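Local coordinates for endo-1,3-beta-glucanase, family GH16 (Zobellia galactanivorans, PDB 4BPZ), which probably hydrolyses internal beta-1,3-linked glucosidic bonds of glucans such as algal laminarin, as the catalytic module of family GH16 in a longer calcium-binding protein, at residues Thr12-Glu18 and Asp250-Gln256; Pro27-Gln33 and Ala85-Lys90; Val98-Leu104 and Ser185-Leu191. The protein carries 1 engineered substitution. All blocks are in the same frame, centred on the assembly; numbering follows the deposited sequence. Where two conformers were deposited one is given.

Contact 1. Residues Thr12-Glu18 and Asp250-Gln256; sequences TLVFSDE and DYVRIYQ. With CA (calcium ion), chain E.
A classic beta bulge and most of a calcium site mark the antiparallel pairing of strand 13-17 with the C-terminal strand. At the bulge V14 and F15 both face I254: V14 N gives I254 O a straight bond of 2.8 Å, F15 N a weak one. At the far end E18 O and D250 O each bind calcium at 2.4 Å, joined by D250 OD1 and a water; E20 and G62 complete the shell.

That water also donates to E18 OE1, whose carboxylate is taken side-on by R253: NE meets the syn lone pair of OE2 and NH2 meets OE1, both at 2.9 Å. A bend at chi2 (-65°) turns the carboxylate toward the partner strand, while the long arginine runs extended to meet it and lays its guanidinium over the Y251 ring, CZ 3.5 Å above the ring plane. On the same face L13 CD1 makes a CH-pi contact with Y255, 3.9 Å from the ring centroid. F15 and I254 point to the other face, F15 CD2 meeting I254 CD1. The C-terminal strand also pairs with strand 96-103, whose R101 salt-bridges D250, and F91 of strand 82-93 packs against F15 and I254.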
loop_
_atom_site.group_PDB
_atom_site.type_symbol
_atom_site.label_atom_id
_atom_site.label_comp_id
_atom_site.label_asym_id
_atom_site.label_seq_id
_atom_site.Cartn_x
_atom_site.Cartn_y
_atom_site.Cartn_z
ATOM N N THR A 12 -5.259 15.229 -15.713
ATOM C CA THR A 12 -5.116 14.294 -16.850
ATOM C C THR A 12 -4.995 12.856 -16.296
ATOM O O THR A 12 -4.077 12.561 -15.592
ATOM C CB THR A 12 -3.838 14.656 -17.644
ATOM O OG1 THR A 12 -3.967 15.965 -18.154
ATOM C CG2 THR A 12 -3.534 13.620 -18.731
ATOM N N LEU A 13 -5.995 12.031 -16.590
ATOM C CA LEU A 13 -5.983 10.674 -16.126
ATOM C C LEU A 13 -4.880 9.885 -16.805
ATOM O O LEU A 13 -4.861 9.819 -18.037
ATOM C CB LEU A 13 -7.359 10.029 -16.341
ATOM C CG LEU A 13 -7.487 8.582 -15.688
ATOM C CD1 LEU A 13 -7.557 8.632 -14.189
ATOM C CD2 LEU A 13 -8.801 8.020 -16.238
ATOM N N VAL A 14 -3.970 9.280 -16.055
ATOM C CA VAL A 14 -2.839 8.488 -16.604
ATOM C C VAL A 14 -2.870 7.047 -16.289
ATOM O O VAL A 14 -2.208 6.243 -16.984
ATOM C CB VAL A 14 -1.452 9.120 -16.250
ATOM C CG1 VAL A 14 -1.371 10.537 -16.901
ATOM C CG2 VAL A 14 -1.259 9.216 -14.735
ATOM N N PHE A 15 -3.606 6.639 -15.256
ATOM C CA PHE A 15 -3.702 5.228 -14.911
ATOM C C PHE A 15 -4.968 5.073 -14.103
ATOM O O PHE A 15 -5.240 5.892 -13.233
ATOM C CB PHE A 15 -2.509 4.795 -14.022
ATOM C CG PHE A 15 -2.613 3.386 -13.476
ATOM C CD1 PHE A 15 -2.149 2.272 -14.185
ATOM C CD2 PHE A 15 -3.167 3.183 -12.245
ATOM C CE1 PHE A 15 -2.248 0.959 -13.661
ATOM C CE2 PHE A 15 -3.252 1.874 -11.692
ATOM C CZ PHE A 15 -2.731 0.738 -12.366
ATOM N N SER A 16 -5.691 3.947 -14.336
ATOM C CA SER A 16 -6.820 3.676 -13.432
ATOM C C SER A 16 -7.199 2.237 -13.511
ATOM O O SER A 16 -6.946 1.549 -14.525
ATOM C CB SER A 16 -8.036 4.535 -13.745
ATOM O OG SER A 16 -8.531 4.239 -15.017
ATOM N N ASP A 17 -7.868 1.804 -12.479
ATOM C CA ASP A 17 -8.572 0.499 -12.529
ATOM C C ASP A 17 -9.896 0.750 -11.808
ATOM O O ASP A 17 -9.891 1.026 -10.598
ATOM C CB ASP A 17 -7.761 -0.694 -11.985
ATOM C CG ASP A 17 -8.369 -1.988 -12.465
ATOM O OD1 ASP A 17 -9.548 -2.011 -12.865
ATOM O OD2 ASP A 17 -7.590 -3.033 -12.370
ATOM N N GLU A 18 -11.023 0.674 -12.518
ATOM C CA GLU A 18 -12.345 0.766 -11.951
ATOM C C GLU A 18 -12.893 -0.593 -11.449
ATOM O O GLU A 18 -13.919 -0.640 -10.833
ATOM C CB GLU A 18 -13.327 1.333 -13.004
ATOM C CG GLU A 18 -12.902 2.735 -13.447
ATOM C CD GLU A 18 -12.955 3.782 -12.407
ATOM O OE1 GLU A 18 -13.844 3.829 -11.501
ATOM O OE2 GLU A 18 -12.106 4.699 -12.519
ATOM N N ASP A 250 -12.860 0.084 -4.511
ATOM C CA ASP A 250 -13.761 0.399 -5.640
ATOM C C ASP A 250 -12.985 0.830 -6.871
ATOM O O ASP A 250 -13.291 0.440 -8.000
ATOM C CB ASP A 250 -14.745 1.476 -5.153
ATOM C CG ASP A 250 -15.795 1.800 -6.188
ATOM O OD1 ASP A 250 -16.113 0.961 -7.060
ATOM O OD2 ASP A 250 -16.316 2.942 -6.102
ATOM N N TYR A 251 -11.944 1.656 -6.694
ATOM C CA TYR A 251 -11.178 2.082 -7.828
ATOM C C TYR A 251 -9.805 2.633 -7.319
ATOM O O TYR A 251 -9.687 3.049 -6.175
ATOM C CB TYR A 251 -11.857 3.221 -8.651
ATOM C CG TYR A 251 -12.275 4.452 -7.932
ATOM C CD1 TYR A 251 -11.351 5.406 -7.492
ATOM C CD2 TYR A 251 -13.646 4.708 -7.687
ATOM C CE1 TYR A 251 -11.740 6.597 -6.904
ATOM C CE2 TYR A 251 -14.047 5.879 -7.081
ATOM C CZ TYR A 251 -13.125 6.837 -6.701
ATOM O OH TYR A 251 -13.553 7.950 -6.065
ATOM N N VAL A 252 -8.895 2.643 -8.275
ATOM C CA VAL A 252 -7.600 3.407 -8.158
ATOM C C VAL A 252 -7.583 4.332 -9.349
ATOM O O VAL A 252 -7.761 3.845 -10.484
ATOM C CB VAL A 252 -6.401 2.436 -8.215
ATOM C CG1 VAL A 252 -5.083 3.205 -8.258
ATOM C CG2 VAL A 252 -6.442 1.486 -7.032
ATOM N N ARG A 253 -7.334 5.620 -9.127
ATOM C CA ARG A 253 -7.192 6.575 -10.235
ATOM C C ARG A 253 -5.930 7.408 -9.967
ATOM O O ARG A 253 -5.713 7.855 -8.850
ATOM C CB ARG A 253 -8.404 7.498 -10.329
ATOM C CG ARG A 253 -9.725 6.787 -10.651
ATOM C CD ARG A 253 -10.901 7.672 -10.458
ATOM N NE ARG A 253 -12.124 6.923 -10.725
ATOM C CZ ARG A 253 -13.331 7.319 -10.349
ATOM N NH1 ARG A 253 -13.522 8.472 -9.784
ATOM N NH2 ARG A 253 -14.345 6.485 -10.590
ATOM N N ILE A 254 -5.156 7.666 -11.038
ATOM C CA ILE A 254 -3.990 8.511 -10.915
ATOM C C ILE A 254 -4.077 9.570 -12.025
ATOM O O ILE A 254 -4.232 9.220 -13.219
ATOM C CB ILE A 254 -2.666 7.711 -11.008
ATOM C CG1 ILE A 254 -2.690 6.570 -9.993
ATOM C CG2 ILE A 254 -1.495 8.649 -10.883
ATOM C CD1 ILE A 254 -1.400 5.690 -9.999
ATOM N N TYR A 255 -3.989 10.819 -11.642
ATOM C CA TYR A 255 -4.026 11.916 -12.522
ATOM C C TYR A 255 -2.669 12.659 -12.482
ATOM O O TYR A 255 -2.044 12.742 -11.444
ATOM C CB TYR A 255 -5.115 12.925 -12.107
ATOM C CG TYR A 255 -6.504 12.392 -12.097
ATOM C CD1 TYR A 255 -7.001 11.751 -10.979
ATOM C CD2 TYR A 255 -7.331 12.528 -13.209
ATOM C CE1 TYR A 255 -8.310 11.240 -10.927
ATOM C CE2 TYR A 255 -8.647 12.045 -13.181
ATOM C CZ TYR A 255 -9.099 11.385 -12.062
ATOM O OH TYR A 255 -10.390 10.890 -12.050
ATOM N N GLN A 256 -2.303 13.320 -13.568
ATOM C CA GLN A 256 -1.159 14.230 -13.534
ATOM C C GLN A 256 -1.492 15.575 -14.064
ATOM O O GLN A 256 -2.584 15.767 -14.562
ATOM C CB GLN A 256 -0.003 13.603 -14.351
ATOM C CG GLN A 256 0.644 12.475 -13.575
ATOM C CD GLN A 256 1.823 11.831 -14.265
ATOM O OE1 GLN A 256 2.861 11.507 -13.600
ATOM N NE2 GLN A 256 1.761 11.617 -15.532
ATOM O OXT GLN A 256 -0.598 16.474 -13.931
HETATM CA CA CA E . -15.396 0.016 -9.114
HETATM O O HOH W 1 -15.481 2.231 -10.020
#

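Contact 2. Residues Pro27-Gln33 and Ala85-Lys90; sequences PEKWHYQ and ARLNSK
The Y32 ring and the L87 side chain lie alongside each other, pointing the same way, on one face of an antiparallel pairing between strand 30-32 and strand 82-93 of the GH16 beta-sandwich. In one of two leucine conformers, L87 CD2 sits over the tyrosine face, 3.6 Å from the ring centroid in a CH-pi contact. A branched leucine suits the place because one methyl can rest on the ring.

On the other face H31 and N88 run side by side, ring and amide planes 46° apart. Beyond them Q33 crosses R86 obliquely, its amide 65° from the guanidinium. The extended R86 chain, with CG swung to the far side from N (chi1 177°), brings NE to Q33 OE1, 2.8 Å away and well above the amide carbonyl plane. E123 forms a salt bridge with R86 NH2 and accepts from Q33 NE2, so the glutamine probably helps to position an arginine of the glycan pocket. A leucine in place of Q33 would probably leave R86 NE without this acceptor and E123 without the amide donor. At the opposite end K90 NZ, in one of two conformers, gives P27 O a bond of 2.9 Å in the carbonyl plane.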
loop_
_atom_site.group_PDB
_atom_site.type_symbol
_atom_site.label_atom_id
_atom_site.label_comp_id
_atom_site.label_asym_id
_atom_site.label_seq_id
_atom_site.Cartn_x
_atom_site.Cartn_y
_atom_site.Cartn_z
ATOM N N PRO A 27 -3.796 -8.297 -15.298
ATOM C CA PRO A 27 -2.326 -8.478 -15.335
ATOM C C PRO A 27 -1.572 -7.422 -16.077
ATOM O O PRO A 27 -0.364 -7.305 -15.980
ATOM C CB PRO A 27 -2.179 -9.850 -15.943
ATOM C CG PRO A 27 -3.352 -9.914 -16.920
ATOM C CD PRO A 27 -4.515 -9.354 -16.022
ATOM N N GLU A 28 -2.245 -6.613 -16.893
ATOM C CA GLU A 28 -1.579 -5.463 -17.492
ATOM C C GLU A 28 -1.377 -4.311 -16.543
ATOM O O GLU A 28 -0.542 -3.432 -16.805
ATOM C CB GLU A 28 -2.384 -4.934 -18.701
ATOM C CG GLU A 28 -2.425 -5.846 -19.938
ATOM C CD GLU A 28 -3.294 -5.316 -21.136
ATOM O OE1 GLU A 28 -3.807 -4.151 -21.135
ATOM O OE2 GLU A 28 -3.475 -6.088 -22.129
ATOM N N LYS A 29 -2.076 -4.336 -15.419
ATOM C CA LYS A 29 -2.077 -3.223 -14.441
ATOM C C LYS A 29 -1.363 -3.620 -13.130
ATOM O O LYS A 29 -0.875 -2.732 -12.473
ATOM C CB LYS A 29 -3.523 -2.789 -14.113
ATOM C CG LYS A 29 -4.296 -2.201 -15.298
ATOM C CD LYS A 29 -5.662 -1.590 -14.913
ATOM C CE LYS A 29 -6.415 -1.161 -16.115
ATOM N NZ LYS A 29 -5.796 0.003 -16.794
ATOM N N TRP A 30 -1.464 -4.901 -12.749
ATOM C CA TRP A 30 -1.083 -5.273 -11.384
ATOM C C TRP A 30 -0.120 -6.407 -11.408
ATOM O O TRP A 30 -0.343 -7.426 -12.115
ATOM C CB TRP A 30 -2.384 -5.672 -10.617
ATOM C CG TRP A 30 -3.359 -4.567 -10.511
ATOM C CD1 TRP A 30 -4.521 -4.490 -11.193
ATOM C CD2 TRP A 30 -3.210 -3.334 -9.776
ATOM N NE1 TRP A 30 -5.165 -3.324 -10.963
ATOM C CE2 TRP A 30 -4.354 -2.578 -10.093
ATOM C CE3 TRP A 30 -2.226 -2.795 -8.927
ATOM C CZ2 TRP A 30 -4.575 -1.299 -9.575
ATOM C CZ3 TRP A 30 -2.456 -1.495 -8.432
ATOM C CH2 TRP A 30 -3.572 -0.781 -8.721
ATOM N N HIS A 31 0.929 -6.307 -10.600
ATOM C CA HIS A 31 1.948 -7.351 -10.385
ATOM C C HIS A 31 1.795 -7.893 -8.951
ATOM O O HIS A 31 1.644 -7.122 -8.016
ATOM C CB HIS A 31 3.318 -6.654 -10.512
ATOM C CG HIS A 31 4.480 -7.542 -10.164
ATOM N ND1 HIS A 31 4.921 -8.535 -10.963
ATOM C CD2 HIS A 31 5.263 -7.564 -9.032
ATOM C CE1 HIS A 31 5.948 -9.151 -10.378
ATOM N NE2 HIS A 31 6.198 -8.542 -9.215
ATOM N N TYR A 32 1.866 -9.179 -8.807
ATOM C CA TYR A 32 1.849 -9.802 -7.468
ATOM C C TYR A 32 3.231 -9.988 -6.930
ATOM O O TYR A 32 4.127 -10.480 -7.635
ATOM C CB TYR A 32 1.214 -11.140 -7.529
ATOM C CG TYR A 32 -0.274 -11.139 -7.715
ATOM C CD1 TYR A 32 -0.857 -11.108 -8.943
ATOM C CD2 TYR A 32 -1.087 -11.093 -6.554
ATOM C CE1 TYR A 32 -2.318 -11.173 -9.035
ATOM C CE2 TYR A 32 -2.429 -11.083 -6.620
ATOM C CZ TYR A 32 -3.034 -11.251 -7.794
ATOM O OH TYR A 32 -4.436 -11.289 -7.893
ATOM N N GLN A 33 3.398 -9.700 -5.639
ATOM C CA GLN A 33 4.588 -10.160 -4.919
ATOM C C GLN A 33 4.223 -11.368 -4.158
ATOM O O GLN A 33 3.252 -11.424 -3.375
ATOM C CB GLN A 33 5.062 -9.051 -3.988
ATOM C CG GLN A 33 5.658 -7.897 -4.754
ATOM C CD GLN A 33 6.271 -6.861 -3.799
ATOM O OE1 GLN A 33 5.615 -5.940 -3.286
ATOM N NE2 GLN A 33 7.599 -7.015 -3.520
ATOM N N ALA A 85 -2.574 -10.889 0.065
ATOM C CA ALA A 85 -2.014 -10.479 -1.229
ATOM C C ALA A 85 -1.371 -9.116 -1.064
ATOM O O ALA A 85 -1.757 -8.291 -0.233
ATOM C CB ALA A 85 -3.065 -10.443 -2.313
ATOM N N ARG A 86 -0.353 -8.918 -1.918
ATOM C CA ARG A 86 0.437 -7.672 -1.993
ATOM C C ARG A 86 0.580 -7.345 -3.511
ATOM O O ARG A 86 1.360 -8.024 -4.193
ATOM C CB ARG A 86 1.803 -7.831 -1.297
ATOM C CG ARG A 86 2.698 -6.626 -1.388
ATOM C CD ARG A 86 3.821 -6.795 -0.391
ATOM N NE ARG A 86 4.888 -5.765 -0.566
ATOM C CZ ARG A 86 5.548 -5.205 0.444
ATOM N NH1 ARG A 86 5.155 -5.299 1.690
ATOM N NH2 ARG A 86 6.626 -4.445 0.137
ATOM N N LEU A 87 -0.145 -6.376 -3.962
ATOM C CA LEU A 87 -0.165 -5.948 -5.379
ATOM C C LEU A 87 0.743 -4.750 -5.545
ATOM O O LEU A 87 0.914 -3.948 -4.617
ATOM C CB LEU A 87 -1.538 -5.545 -5.810
ATOM C CG LEU A 87 -2.645 -6.562 -5.661
ATOM C CD1 LEU A 87 -3.970 -5.998 -6.179
ATOM C CD2 LEU A 87 -2.303 -7.841 -6.346
ATOM N N ASN A 88 1.378 -4.661 -6.713
ATOM C CA ASN A 88 2.145 -3.457 -7.113
ATOM C C ASN A 88 1.613 -2.990 -8.422
ATOM O O ASN A 88 1.345 -3.843 -9.321
ATOM C CB ASN A 88 3.644 -3.768 -7.310
ATOM C CG ASN A 88 4.388 -4.294 -6.105
ATOM O OD1 ASN A 88 3.879 -4.370 -4.949
ATOM N ND2 ASN A 88 5.587 -4.635 -6.298
ATOM N N SER A 89 1.434 -1.699 -8.622
ATOM C CA SER A 89 1.053 -1.237 -9.968
ATOM C C SER A 89 2.201 -1.469 -10.946
ATOM O O SER A 89 3.377 -1.249 -10.646
ATOM C CB SER A 89 0.700 0.252 -9.943
ATOM O OG SER A 89 1.749 1.116 -9.525
ATOM N N LYS A 90 1.769 -1.860 -12.164
ATOM C CA LYS A 90 2.612 -1.992 -13.358
ATOM C C LYS A 90 2.599 -0.608 -14.033
ATOM O O LYS A 90 2.193 -0.423 -15.174
ATOM C CB LYS A 90 2.094 -3.112 -14.283
ATOM C CG LYS A 90 2.411 -4.450 -13.717
ATOM C CD LYS A 90 2.312 -5.451 -14.861
ATOM C CE LYS A 90 2.661 -6.809 -14.250
ATOM N NZ LYS A 90 2.389 -7.902 -15.255
HETATM O O HOH W 2 -0.329 -0.712 -16.360
HETATM O O HOH W 3 0.485 -11.185 -3.533
#

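Contact 3. Residues Val98-Leu104 and Ser185-Leu191; sequences VEVRAKL and SFHVYSL
The F186 ring fills a slot between two long basic side chains. K103 CE lies over one face, 3.7 Å from the ring centroid in a CH-pi contact, and R101 NH1 lies over the opposite face. R101 CG is anti to the backbone N (chi1 -179°) and the chain runs extended, so that the R101 and F186 side chains cross at about a right angle, though their flat groups are only 27° apart, with F186 CB over the guanidinium face. Long aliphatic stems ending in charge suit this rim: the K103 methylene and the R101 guanidinium sandwich the phenyl, while R101 NH1 continues to a salt bridge with D250. The floor of the slot is backbone, A102 C lying 3.4 Å from F186 CD1.

These strands, 96-103 and 187-193, are antiparallel neighbours in the beta-sandwich of the GH16 fold, laced here by six main-chain bonds from V98 with L191 to A102 with H187.

On the buried face the small A102 makes a hollow that the large Y189 ring occupies: CE2 lies 4.2 Å from A102 CB, and A102 O meets the ring at its edge. L104 closes the far end, coming from the opposite direction, its CD1 3.3 Å from Y189 OH. A water held by A102 O lies 2.7 Å from that hydroxyl oxygen. At the other end of the pairing V98 and L191 meet flank to flank, CB to CB at 4.2 Å.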
loop_
_atom_site.group_PDB
_atom_site.type_symbol
_atom_site.label_atom_id
_atom_site.label_comp_id
_atom_site.label_asym_id
_atom_site.label_seq_id
_atom_site.Cartn_x
_atom_site.Cartn_y
_atom_site.Cartn_z
ATOM N N VAL A 98 -3.237 10.652 -6.648
ATOM C CA VAL A 98 -3.692 9.276 -6.539
ATOM C C VAL A 98 -4.915 9.232 -5.682
ATOM O O VAL A 98 -4.921 9.792 -4.576
ATOM C CB VAL A 98 -2.624 8.439 -5.849
ATOM C CG1 VAL A 98 -3.086 6.964 -5.704
ATOM C CG2 VAL A 98 -1.261 8.477 -6.607
ATOM N N GLU A 99 -5.991 8.618 -6.190
ATOM C CA GLU A 99 -7.262 8.495 -5.424
ATOM C C GLU A 99 -7.619 7.049 -5.332
ATOM O O GLU A 99 -7.675 6.344 -6.355
ATOM C CB GLU A 99 -8.397 9.232 -6.135
ATOM C CG GLU A 99 -8.217 10.723 -6.218
ATOM C CD GLU A 99 -9.223 11.396 -7.081
ATOM O OE1 GLU A 99 -10.035 10.707 -7.748
ATOM O OE2 GLU A 99 -9.257 12.607 -7.047
ATOM N N VAL A 100 -7.859 6.532 -4.128
ATOM C CA VAL A 100 -8.268 5.135 -3.932
ATOM C C VAL A 100 -9.497 5.153 -3.054
ATOM O O VAL A 100 -9.448 5.615 -1.896
ATOM C CB VAL A 100 -7.131 4.287 -3.280
ATOM C CG1 VAL A 100 -7.597 2.851 -3.174
ATOM C CG2 VAL A 100 -5.858 4.337 -4.111
ATOM N N ARG A 101 -10.619 4.648 -3.573
ATOM C CA ARG A 101 -11.860 4.620 -2.782
ATOM C C ARG A 101 -12.009 3.193 -2.229
ATOM O O ARG A 101 -11.960 2.213 -3.006
ATOM C CB ARG A 101 -13.045 4.950 -3.703
ATOM C CG ARG A 101 -14.374 4.958 -2.944
ATOM C CD ARG A 101 -15.470 5.575 -3.835
ATOM N NE ARG A 101 -16.685 5.770 -3.052
ATOM C CZ ARG A 101 -17.789 5.061 -3.197
ATOM N NH1 ARG A 101 -17.858 3.987 -3.975
ATOM N NH2 ARG A 101 -18.844 5.333 -2.431
ATOM N N ALA A 102 -12.118 3.037 -0.908
ATOM C CA ALA A 102 -12.028 1.729 -0.300
ATOM C C ALA A 102 -12.782 1.646 1.011
ATOM O O ALA A 102 -13.041 2.635 1.661
ATOM C CB ALA A 102 -10.514 1.422 0.012
ATOM N N LYS A 103 -13.044 0.383 1.393
ATOM C CA LYS A 103 -13.514 -0.053 2.698
ATOM C C LYS A 103 -12.417 -0.883 3.301
ATOM O O LYS A 103 -11.843 -1.757 2.634
ATOM C CB LYS A 103 -14.792 -0.887 2.600
ATOM C CG LYS A 103 -16.033 -0.044 2.343
ATOM C CD LYS A 103 -17.271 -0.950 2.203
ATOM C CE LYS A 103 -18.439 -0.150 1.789
ATOM N NZ LYS A 103 -19.661 -1.067 1.804
ATOM N N LEU A 104 -12.088 -0.621 4.576
ATOM C CA LEU A 104 -10.943 -1.238 5.249
ATOM C C LEU A 104 -11.343 -2.491 6.030
ATOM O O LEU A 104 -12.514 -2.576 6.484
ATOM C CB LEU A 104 -10.211 -0.215 6.159
ATOM C CG LEU A 104 -9.832 1.069 5.465
ATOM C CD1 LEU A 104 -9.051 1.938 6.424
ATOM C CD2 LEU A 104 -9.085 0.886 4.177
ATOM N N SER A 185 -18.207 1.825 5.283
ATOM C CA SER A 185 -18.539 2.954 4.410
ATOM C C SER A 185 -17.254 3.184 3.573
ATOM O O SER A 185 -16.138 3.224 4.099
ATOM C CB SER A 185 -18.750 4.246 5.220
ATOM O OG SER A 185 -19.115 5.374 4.369
ATOM N N PHE A 186 -17.420 3.403 2.273
ATOM C CA PHE A 186 -16.284 3.828 1.447
ATOM C C PHE A 186 -15.788 5.226 1.858
ATOM O O PHE A 186 -16.571 6.126 2.097
ATOM C CB PHE A 186 -16.680 3.846 -0.041
ATOM C CG PHE A 186 -16.772 2.526 -0.696
ATOM C CD1 PHE A 186 -15.604 1.777 -0.959
ATOM C CD2 PHE A 186 -18.034 1.948 -0.992
ATOM C CE1 PHE A 186 -15.672 0.543 -1.534
ATOM C CE2 PHE A 186 -18.080 0.686 -1.604
ATOM C CZ PHE A 186 -16.908 -0.050 -1.820
ATOM N N HIS A 187 -14.446 5.374 1.865
ATOM C CA HIS A 187 -13.813 6.660 1.945
ATOM C C HIS A 187 -12.833 6.765 0.816
ATOM O O HIS A 187 -12.410 5.740 0.232
ATOM C CB HIS A 187 -13.051 6.830 3.249
ATOM C CG HIS A 187 -13.939 6.795 4.491
ATOM N ND1 HIS A 187 -14.530 5.674 4.984
ATOM C CD2 HIS A 187 -14.261 7.826 5.342
ATOM C CE1 HIS A 187 -15.243 5.981 6.102
ATOM N NE2 HIS A 187 -15.048 7.286 6.361
ATOM N N VAL A 188 -12.412 8.019 0.474
ATOM C CA VAL A 188 -11.384 8.211 -0.551
ATOM C C VAL A 188 -10.092 8.589 0.141
ATOM O O VAL A 188 -9.987 9.630 0.800
ATOM C CB VAL A 188 -11.821 9.275 -1.583
ATOM C CG1 VAL A 188 -10.721 9.468 -2.591
ATOM C CG2 VAL A 188 -13.090 8.853 -2.266
ATOM N N TYR A 189 -9.046 7.811 -0.083
ATOM C CA TYR A 189 -7.705 8.028 0.438
ATOM C C TYR A 189 -6.896 8.586 -0.708
ATOM O O TYR A 189 -6.896 7.988 -1.807
ATOM C CB TYR A 189 -7.155 6.682 0.855
ATOM C CG TYR A 189 -8.029 6.012 1.946
ATOM C CD1 TYR A 189 -7.894 6.368 3.297
ATOM C CD2 TYR A 189 -9.060 5.148 1.565
ATOM C CE1 TYR A 189 -8.723 5.804 4.250
ATOM C CE2 TYR A 189 -9.932 4.637 2.573
ATOM C CZ TYR A 189 -9.759 4.958 3.877
ATOM O OH TYR A 189 -10.547 4.460 4.887
ATOM N N SER A 190 -6.278 9.748 -0.552
ATOM C CA SER A 190 -5.606 10.362 -1.707
ATOM C C SER A 190 -4.279 10.975 -1.344
ATOM O O SER A 190 -3.985 11.350 -0.214
ATOM C CB SER A 190 -6.528 11.366 -2.409
ATOM O OG SER A 190 -6.779 12.477 -1.631
ATOM N N LEU A 191 -3.493 11.143 -2.415
ATOM C CA LEU A 191 -2.200 11.807 -2.392
ATOM C C LEU A 191 -2.174 12.863 -3.444
ATOM O O LEU A 191 -2.563 12.550 -4.601
ATOM C CB LEU A 191 -1.086 10.763 -2.668
ATOM C CG LEU A 191 0.311 11.306 -2.994
ATOM C CD1 LEU A 191 0.936 12.041 -1.791
ATOM C CD2 LEU A 191 1.203 10.180 -3.488
HETATM O O HOH W 4 -16.508 7.646 -0.979
HETATM O O HOH W 5 -12.922 3.284 4.299
#

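How the contacts relate
From the N terminus, residues 12-18 form the first strand, but its partner at 250-256 is the last of the chain, so contact 1 closes a loop around nearly the whole domain and joins its two ends. Contacts 2 and 3 both nest inside that loop, in series. Contact 2 closes first, bringing 27-33 onto strand 82-93; the chain then passes directly to strand 96-103, where contact 3 opens, to close at 185-191. Contact 1 touches both: D17 OD2 meets W30 NE1 at 2.8 Å, and strand 244-255 lies beside strand 96-103, with R253 O near E99 N. Contacts 2 and 3 stay about 7 Å apart at their nearest atoms.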